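Local structure of probable cobalt-precorrin-6B C(15)-methyltransferase (decarboxylating) (1L3I) at residues I25-E30 and R129-T133; V38-G43 and Y59-R63; G43-L49 and T70-L75. The protein probably methylates C-15 of cobalt-precorrin-6B with S-adenosyl-L-methionine and then decarboxylates C-12, giving cobalt-precorrin-7 on the anaerobic route to adenosylcobalamin. All coordinates share one frame; numbering follows the deposited sequence.

Contact 1 (I25-E30 and R129-T133); sequences IMCLAE and RIIVT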
# COMPACT_ATOMS: atom_id res chain seq x y z
N ILE A 25 -12.21 -12.99 0.59
CA ILE A 25 -12.16 -14.45 0.73
C ILE A 25 -13.50 -15.03 0.24
O ILE A 25 -13.53 -16.04 -0.47
CB ILE A 25 -11.91 -14.89 2.19
CG1 ILE A 25 -10.51 -14.46 2.64
CG2 ILE A 25 -12.08 -16.41 2.31
CD1 ILE A 25 -10.19 -14.82 4.07
N MSE A 26 -14.60 -14.37 0.61
CA MSE A 26 -15.93 -14.82 0.20
C MSE A 26 -16.14 -14.67 -1.32
O MSE A 26 -16.76 -15.54 -1.94
CB MSE A 26 -17.02 -14.07 0.98
CG MSE A 26 -17.03 -14.36 2.48
SE MSE A 26 -17.07 -16.28 2.98
CE MSE A 26 -18.95 -16.54 2.92
N CYS A 27 -15.60 -13.60 -1.90
CA CYS A 27 -15.73 -13.37 -3.35
C CYS A 27 -15.00 -14.45 -4.12
O CYS A 27 -15.48 -14.93 -5.15
CB CYS A 27 -15.21 -12.00 -3.74
SG CYS A 27 -16.38 -10.67 -3.33
N LEU A 28 -13.83 -14.82 -3.61
CA LEU A 28 -12.99 -15.85 -4.21
C LEU A 28 -13.56 -17.25 -3.96
O LEU A 28 -13.48 -18.13 -4.83
CB LEU A 28 -11.56 -15.75 -3.67
CG LEU A 28 -10.76 -14.48 -4.01
CD1 LEU A 28 -9.46 -14.44 -3.23
CD2 LEU A 28 -10.49 -14.41 -5.52
N ALA A 29 -14.15 -17.44 -2.78
CA ALA A 29 -14.73 -18.73 -2.40
C ALA A 29 -16.04 -19.03 -3.14
O ALA A 29 -16.33 -20.19 -3.43
CB ALA A 29 -14.92 -18.80 -0.89
N GLU A 30 -16.83 -17.99 -3.43
CA GLU A 30 -18.12 -18.15 -4.11
C GLU A 30 -18.95 -19.21 -3.38
O GLU A 30 -19.28 -20.26 -3.94
CB GLU A 30 -17.91 -18.59 -5.56
CG GLU A 30 -16.91 -17.74 -6.31
CD GLU A 30 -16.66 -18.28 -7.71
OE1 GLU A 30 -15.91 -19.28 -7.84
OE2 GLU A 30 -17.23 -17.70 -8.67
N ARG A 129 -12.57 -24.89 -4.41
CA ARG A 129 -11.68 -23.75 -4.28
C ARG A 129 -10.87 -23.81 -3.00
O ARG A 129 -11.40 -24.17 -1.95
CB ARG A 129 -12.50 -22.46 -4.28
CG ARG A 129 -13.20 -22.10 -5.60
CD ARG A 129 -14.70 -21.93 -5.41
NE ARG A 129 -15.40 -23.20 -5.53
CZ ARG A 129 -16.57 -23.50 -4.98
NH1 ARG A 129 -17.23 -22.62 -4.23
NH2 ARG A 129 -17.10 -24.69 -5.18
N ILE A 130 -9.59 -23.46 -3.09
CA ILE A 130 -8.71 -23.42 -1.93
C ILE A 130 -8.21 -21.98 -1.82
O ILE A 130 -7.84 -21.37 -2.82
CB ILE A 130 -7.48 -24.35 -2.08
CG1 ILE A 130 -7.92 -25.80 -2.35
CG2 ILE A 130 -6.59 -24.26 -0.84
CD1 ILE A 130 -6.76 -26.73 -2.58
N ILE A 131 -8.23 -21.43 -0.61
CA ILE A 131 -7.77 -20.06 -0.36
C ILE A 131 -6.94 -20.06 0.91
O ILE A 131 -7.39 -20.50 1.96
CB ILE A 131 -8.97 -19.07 -0.20
CG1 ILE A 131 -9.80 -19.04 -1.48
CG2 ILE A 131 -8.45 -17.66 0.11
CD1 ILE A 131 -11.26 -18.96 -1.23
N VAL A 132 -5.69 -19.64 0.80
CA VAL A 132 -4.80 -19.61 1.94
C VAL A 132 -4.57 -18.14 2.27
O VAL A 132 -4.25 -17.35 1.39
CB VAL A 132 -3.42 -20.27 1.61
CG1 VAL A 132 -2.52 -20.23 2.85
CG2 VAL A 132 -3.61 -21.72 1.13
N THR A 133 -4.77 -17.79 3.53
CA THR A 133 -4.57 -16.43 4.02
C THR A 133 -3.17 -16.39 4.59
O THR A 133 -2.88 -17.07 5.58
CB THR A 133 -5.56 -16.12 5.15
OG1 THR A 133 -6.88 -16.49 4.73
CG2 THR A 133 -5.54 -14.65 5.48

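Contact 2 (V38-G43 and Y59-R63); sequences VDVGCG and YAIDR. With SAH (S-adenosyl-L-homocysteine), chain G.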
# COMPACT_ATOMS: atom_id res chain seq x y z
N VAL A 38 -14.46 -26.14 4.75
CA VAL A 38 -13.62 -26.38 5.92
C VAL A 38 -12.78 -25.13 6.16
O VAL A 38 -12.26 -24.54 5.22
CB VAL A 38 -12.69 -27.63 5.76
CG1 VAL A 38 -11.71 -27.45 4.63
CG2 VAL A 38 -11.93 -27.89 7.05
N ASP A 39 -12.76 -24.68 7.41
CA ASP A 39 -11.98 -23.52 7.79
C ASP A 39 -10.87 -24.02 8.70
O ASP A 39 -11.09 -24.33 9.87
CB ASP A 39 -12.86 -22.49 8.52
CG ASP A 39 -12.11 -21.22 8.91
OD1 ASP A 39 -11.05 -20.94 8.33
OD2 ASP A 39 -12.58 -20.49 9.79
N VAL A 40 -9.67 -24.18 8.12
CA VAL A 40 -8.52 -24.66 8.86
C VAL A 40 -7.92 -23.51 9.67
O VAL A 40 -7.39 -22.54 9.09
CB VAL A 40 -7.46 -25.25 7.90
CG1 VAL A 40 -6.26 -25.75 8.67
CG2 VAL A 40 -8.07 -26.37 7.08
N GLY A 41 -8.01 -23.60 11.00
CA GLY A 41 -7.50 -22.55 11.86
C GLY A 41 -8.55 -21.48 11.94
O GLY A 41 -8.35 -20.37 11.49
N CYS A 42 -9.68 -21.81 12.54
CA CYS A 42 -10.78 -20.85 12.64
C CYS A 42 -10.57 -19.64 13.53
O CYS A 42 -11.28 -18.65 13.39
CB CYS A 42 -12.10 -21.55 12.98
SG CYS A 42 -12.16 -22.46 14.51
N GLY A 43 -9.58 -19.70 14.43
CA GLY A 43 -9.27 -18.59 15.32
C GLY A 43 -10.48 -18.00 16.05
O GLY A 43 -11.15 -18.71 16.77
N TYR A 59 -16.84 -27.06 8.54
CA TYR A 59 -16.01 -27.77 9.51
C TYR A 59 -14.93 -26.79 9.95
O TYR A 59 -14.06 -26.43 9.16
CB TYR A 59 -15.37 -28.99 8.86
CG TYR A 59 -16.34 -30.08 8.51
CD1 TYR A 59 -16.96 -30.11 7.26
CD2 TYR A 59 -16.70 -31.04 9.46
CE1 TYR A 59 -17.92 -31.07 6.96
CE2 TYR A 59 -17.65 -32.01 9.17
CZ TYR A 59 -18.26 -32.02 7.93
OH TYR A 59 -19.22 -32.96 7.65
N ALA A 60 -15.01 -26.31 11.20
CA ALA A 60 -14.04 -25.35 11.74
C ALA A 60 -13.04 -26.06 12.65
O ALA A 60 -13.39 -26.59 13.70
CB ALA A 60 -14.77 -24.26 12.49
N ILE A 61 -11.77 -26.01 12.26
CA ILE A 61 -10.71 -26.68 12.99
C ILE A 61 -9.74 -25.70 13.65
O ILE A 61 -9.46 -24.63 13.09
CB ILE A 61 -9.87 -27.53 12.01
CG1 ILE A 61 -10.75 -28.52 11.26
CG2 ILE A 61 -8.74 -28.23 12.71
CD1 ILE A 61 -10.05 -29.15 10.07
N ASP A 62 -9.22 -26.08 14.82
CA ASP A 62 -8.23 -25.28 15.54
C ASP A 62 -7.52 -26.05 16.65
O ASP A 62 -8.14 -26.82 17.38
CB ASP A 62 -8.85 -24.00 16.11
CG ASP A 62 -7.84 -22.86 16.17
OD1 ASP A 62 -6.85 -22.99 16.92
OD2 ASP A 62 -8.04 -21.85 15.47
N ARG A 63 -6.21 -25.85 16.74
CA ARG A 63 -5.36 -26.47 17.77
C ARG A 63 -5.76 -25.92 19.13
O ARG A 63 -5.79 -26.63 20.14
CB ARG A 63 -3.90 -26.06 17.59
CG ARG A 63 -3.17 -26.55 16.39
CD ARG A 63 -1.77 -25.98 16.40
NE ARG A 63 -0.98 -26.50 15.29
CZ ARG A 63 0.35 -26.45 15.22
NH1 ARG A 63 1.06 -25.91 16.19
NH2 ARG A 63 0.97 -26.94 14.15
N SAH G . -9.29 -16.34 10.28
CA SAH G . -9.62 -16.32 11.71
CB SAH G . -8.34 -16.18 12.59
CG SAH G . -7.34 -17.35 12.39
SD SAH G . -5.84 -17.30 13.38
C SAH G . -10.58 -15.17 11.98
O SAH G . -10.92 -14.48 11.00
OXT SAH G . -10.98 -14.98 13.14
C5' SAH G . -5.03 -18.80 12.90
C4' SAH G . -5.49 -19.99 13.66
O4' SAH G . -4.70 -21.08 13.14
C3' SAH G . -5.24 -19.97 15.25
O3' SAH G . -6.41 -19.98 16.13
C2' SAH G . -4.31 -21.19 15.39
O2' SAH G . -4.30 -21.89 16.64
C1' SAH G . -4.72 -22.01 14.19
N9 SAH G . -3.83 -23.05 13.68
C8 SAH G . -2.50 -22.89 13.22
N7 SAH G . -2.00 -24.02 12.82
C5 SAH G . -3.01 -24.98 13.02
C6 SAH G . -3.10 -26.36 12.80
N6 SAH G . -2.08 -27.06 12.28
N1 SAH G . -4.25 -27.02 13.10
C2 SAH G . -5.26 -26.32 13.61
N3 SAH G . -5.30 -25.02 13.87
C4 SAH G . -4.15 -24.39 13.55

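Contact 3 (G43-L49 and T70-L75); sequences GTGGVTL and TTEMNL. With SAH (S-adenosyl-L-homocysteine), chain G.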
# COMPACT_ATOMS: atom_id res chain seq x y z
N GLY A 43 -9.58 -19.70 14.43
CA GLY A 43 -9.27 -18.59 15.32
C GLY A 43 -10.48 -18.00 16.05
O GLY A 43 -11.15 -18.71 16.77
N THR A 44 -10.71 -16.70 15.85
CA THR A 44 -11.83 -15.98 16.45
C THR A 44 -13.18 -16.32 15.78
O THR A 44 -14.24 -16.11 16.36
CB THR A 44 -11.57 -14.46 16.40
OG1 THR A 44 -10.35 -14.17 17.09
CG2 THR A 44 -12.68 -13.67 17.04
N GLY A 45 -13.12 -16.82 14.55
CA GLY A 45 -14.34 -17.19 13.85
C GLY A 45 -14.73 -16.29 12.70
O GLY A 45 -15.77 -16.50 12.08
N GLY A 46 -13.88 -15.33 12.36
CA GLY A 46 -14.18 -14.42 11.27
C GLY A 46 -14.59 -15.07 9.95
O GLY A 46 -15.54 -14.64 9.30
N VAL A 47 -13.87 -16.10 9.53
CA VAL A 47 -14.19 -16.78 8.27
C VAL A 47 -15.32 -17.79 8.46
O VAL A 47 -16.20 -17.90 7.63
CB VAL A 47 -12.92 -17.44 7.68
CG1 VAL A 47 -13.25 -18.22 6.44
CG2 VAL A 47 -11.87 -16.37 7.37
N THR A 48 -15.29 -18.49 9.60
CA THR A 48 -16.31 -19.48 9.92
C THR A 48 -17.74 -18.91 9.96
O THR A 48 -18.68 -19.52 9.40
CB THR A 48 -15.99 -20.19 11.25
OG1 THR A 48 -14.83 -21.01 11.06
CG2 THR A 48 -17.15 -21.05 11.72
N LEU A 49 -17.92 -17.75 10.59
CA LEU A 49 -19.23 -17.12 10.67
C LEU A 49 -19.80 -16.78 9.30
O LEU A 49 -20.97 -17.03 9.03
CB LEU A 49 -19.19 -15.89 11.57
CG LEU A 49 -19.61 -16.16 13.01
CD1 LEU A 49 -18.51 -16.86 13.79
CD2 LEU A 49 -19.97 -14.87 13.67
N THR A 70 -13.98 -19.50 21.44
CA THR A 70 -14.25 -18.14 20.93
C THR A 70 -15.14 -18.19 19.68
O THR A 70 -16.08 -17.39 19.55
CB THR A 70 -12.93 -17.41 20.62
OG1 THR A 70 -12.13 -17.37 21.80
CG2 THR A 70 -13.18 -16.00 20.13
N THR A 71 -14.84 -19.13 18.79
CA THR A 71 -15.63 -19.30 17.57
C THR A 71 -17.07 -19.74 17.92
O THR A 71 -18.02 -19.15 17.40
CB THR A 71 -14.96 -20.29 16.55
OG1 THR A 71 -13.71 -19.75 16.12
CG2 THR A 71 -15.82 -20.48 15.30
N GLU A 72 -17.25 -20.71 18.82
CA GLU A 72 -18.61 -21.16 19.19
C GLU A 72 -19.39 -20.01 19.84
O GLU A 72 -20.57 -19.78 19.55
CB GLU A 72 -18.59 -22.39 20.11
CG GLU A 72 -19.97 -22.95 20.55
CD GLU A 72 -20.97 -23.29 19.39
OE1 GLU A 72 -20.58 -23.85 18.34
OE2 GLU A 72 -22.20 -23.04 19.55
N MSE A 73 -18.68 -19.23 20.64
CA MSE A 73 -19.25 -18.08 21.31
C MSE A 73 -19.74 -17.04 20.28
O MSE A 73 -20.85 -16.53 20.40
CB MSE A 73 -18.17 -17.47 22.19
CG MSE A 73 -18.68 -16.75 23.39
SE MSE A 73 -17.42 -15.39 23.83
CE MSE A 73 -18.54 -13.89 23.47
N ASN A 74 -18.90 -16.74 19.29
CA ASN A 74 -19.27 -15.77 18.25
C ASN A 74 -20.37 -16.32 17.32
O ASN A 74 -21.19 -15.55 16.80
CB ASN A 74 -18.02 -15.33 17.46
CG ASN A 74 -17.20 -14.30 18.22
OD1 ASN A 74 -17.74 -13.36 18.81
ND2 ASN A 74 -15.88 -14.47 18.21
N LEU A 75 -20.38 -17.63 17.11
CA LEU A 75 -21.41 -18.27 16.29
C LEU A 75 -22.75 -18.10 17.00
O LEU A 75 -23.73 -17.62 16.42
CB LEU A 75 -21.12 -19.76 16.14
CG LEU A 75 -20.04 -20.14 15.13
CD1 LEU A 75 -19.74 -21.62 15.25
CD2 LEU A 75 -20.54 -19.78 13.75
N SAH G . -9.29 -16.34 10.28
CA SAH G . -9.62 -16.32 11.71
CB SAH G . -8.34 -16.18 12.59
CG SAH G . -7.34 -17.35 12.39
SD SAH G . -5.84 -17.30 13.38
C SAH G . -10.58 -15.17 11.98
O SAH G . -10.92 -14.48 11.00
OXT SAH G . -10.98 -14.98 13.14
C5' SAH G . -5.03 -18.80 12.90
C4' SAH G . -5.49 -19.99 13.66
O4' SAH G . -4.70 -21.08 13.14
C3' SAH G . -5.24 -19.97 15.25
O3' SAH G . -6.41 -19.98 16.13
C2' SAH G . -4.31 -21.19 15.39
O2' SAH G . -4.30 -21.89 16.64
C1' SAH G . -4.72 -22.01 14.19
N9 SAH G . -3.83 -23.05 13.68
C8 SAH G . -2.50 -22.89 13.22
N7 SAH G . -2.00 -24.02 12.82
C5 SAH G . -3.01 -24.98 13.02
C6 SAH G . -3.10 -26.36 12.80
N6 SAH G . -2.08 -27.06 12.28
N1 SAH G . -4.25 -27.02 13.10
C2 SAH G . -5.26 -26.32 13.61
N3 SAH G . -5.30 -25.02 13.87
C4 SAH G . -4.15 -24.39 13.55

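Contact 1 (I25-E30 and R129-T133)
The carbonyl oxygen of A29, in the last turn of its helix, receives a short hydrogen bond from R129, with NH1 2.7 Å from A29 O. The donor lies almost straight out from the carbonyl (C=O...N 173°), and the oxygen sits in the guanidinium plane, so the group is met at its edge. The bend at chi2 lays R129 CD against A29 O, and the bend at chi3 turns the guanidinium to it. E30, which leaves the helix with positive phi, crosses the arginine chain at about a right angle; its OE1 is 4.6 Å from R129 NE and well out of the guanidinium plane, so only a general attraction of charges is likely.

Further along the strand, I131 CD1 lies 3.7 Å from A29 CB and 4.0 Å from L28 CB, while its CG2 faces CG2 of I25. The tip of I25, CD1, reaches T133 OG1 at 3.8 Å.

The axes of segments 25-29 and 129-133 approach to 9.0 Å and run nearly antiparallel, 158° apart. Helix 19-29 packs here on strand 128-134; A29 and I25 also touch strand 101-106, I25 and L28 touch L181 of strand 170-183, and C27 forms a disulfide with C23 of a neighbouring subunit.

Contact 2 (V38-G43 and Y59-R63)
D62 joins the end of its strand to both the glycine-rich turn and the ribose of S-adenosyl-L-homocysteine. From the backbone outward, D62 CB rests 4.0 Å from C42 SG, and CG sets the carboxylate beside the two ribose hydroxyls. D62 OD1 accepts from the ligand's O2' at 2.8 Å and also from N64 N. D62 OD2 is gripped twice, by the ligand's O3' at 2.6 Å and by G43 N at 2.8 Å, the latter nearly in line with the C-O bond. With each oxygen doubly engaged, the carboxylate is held against rotation.

Behind it, strands 36-40 and 57-62 pair in parallel, V38 beside Y59 and V40 beside I61. D39 N bonds to Y59 O and I61 N to D39 O. Where the first strand ends, I61 O accepts from both G41 N (2.7 Å) and C42 N (2.9 Å), which come from opposite faces of its carbonyl plane and fix the start of the turn; the G41 bond is the more bent and stands above the plane.

C42 packs back on the sheet: SG, placed between the backbone N and carbonyl carbon (chi1 60°), lies 3.8 Å from A60 CB. D39, on the same face as A60, forms a hydrogen bond through OD2 with T48 OG1. On the other face V38 CG2 meets I61 CD1.

G41 and G43 both have positive phi, and a CB on either would run into the ligand. A glycine-rich turn after the first strand and an acidic residue ending the second, bound to both ribose hydroxyls, are hallmarks of the Rossmann-fold methyltransferases that use S-adenosyl-L-methionine.

Contact 3 (G43-L49 and T70-L75)
The backbones come within 4.5 Å at the CA atoms of G45 and T71, where the glycine-rich turn passes close over helix 65-77, and the L49 and L75 CA atoms are 6.1 Å apart. A CB on G45 would press against T71 CG2 and the preceding carbonyl, so the close passage depends on glycine.

N74 holds the turn through its amide: ND2 donates to T44 O (3.0 Å, N-H...O 154°), with the oxygen near the amide plane, while OD1 receives I8 N. N74 ND2 also lies 3.5 Å from T44 CG2; with OG1 at chi1 -58°, CG2 is left anti to the backbone N. T71 turns OG1 to within 2.8 Å of G43 O, a weak hydrogen bond at most, since its main partner is A67 O. T71 CG2 meets T48 CG2 at 3.9 Å, the two side chains crossing at about a right angle.

Further along the two segments, L49 CD1 meets L75 CD2 at 3.6 Å, and its other methyl, CD2, rests on N74 O. Replacing L49 with an alanine would probably open a gap beside L75 and leave the two helices less closely packed there.

On the ligand side, G46 N donates to the carboxylate OXT of S-adenosyl-L-homocysteine at 3.0 Å, and G45 N adds a weak bond. Backbone amides of the glycine-rich turn leading into helix 46-52, holding the amino-acid end of the ligand, belong to the Rossmann-type S-adenosyl-L-methionine site.

Contacts 2 and 3 share G43 and lie about 9 Å apart between centres, at two parts of the same ligand: contact 2 holds the ribose, contact 3 the carboxylate end. Their seam is polar as well as apolar: beside the bond between D39 and T48, C42 SG of contact 2 packs 3.5 Å from T71 OG1 of contact 3. Contact 1 stands further off, about 15 Å between centres from contact 2 and 17 Å from contact 3, although I25 CD1 packs on V47 CG2 at 4.0 Å. Along the chain it encloses both. It is also near the pocket, the side chain of T133 being about 6 Å from the ligand.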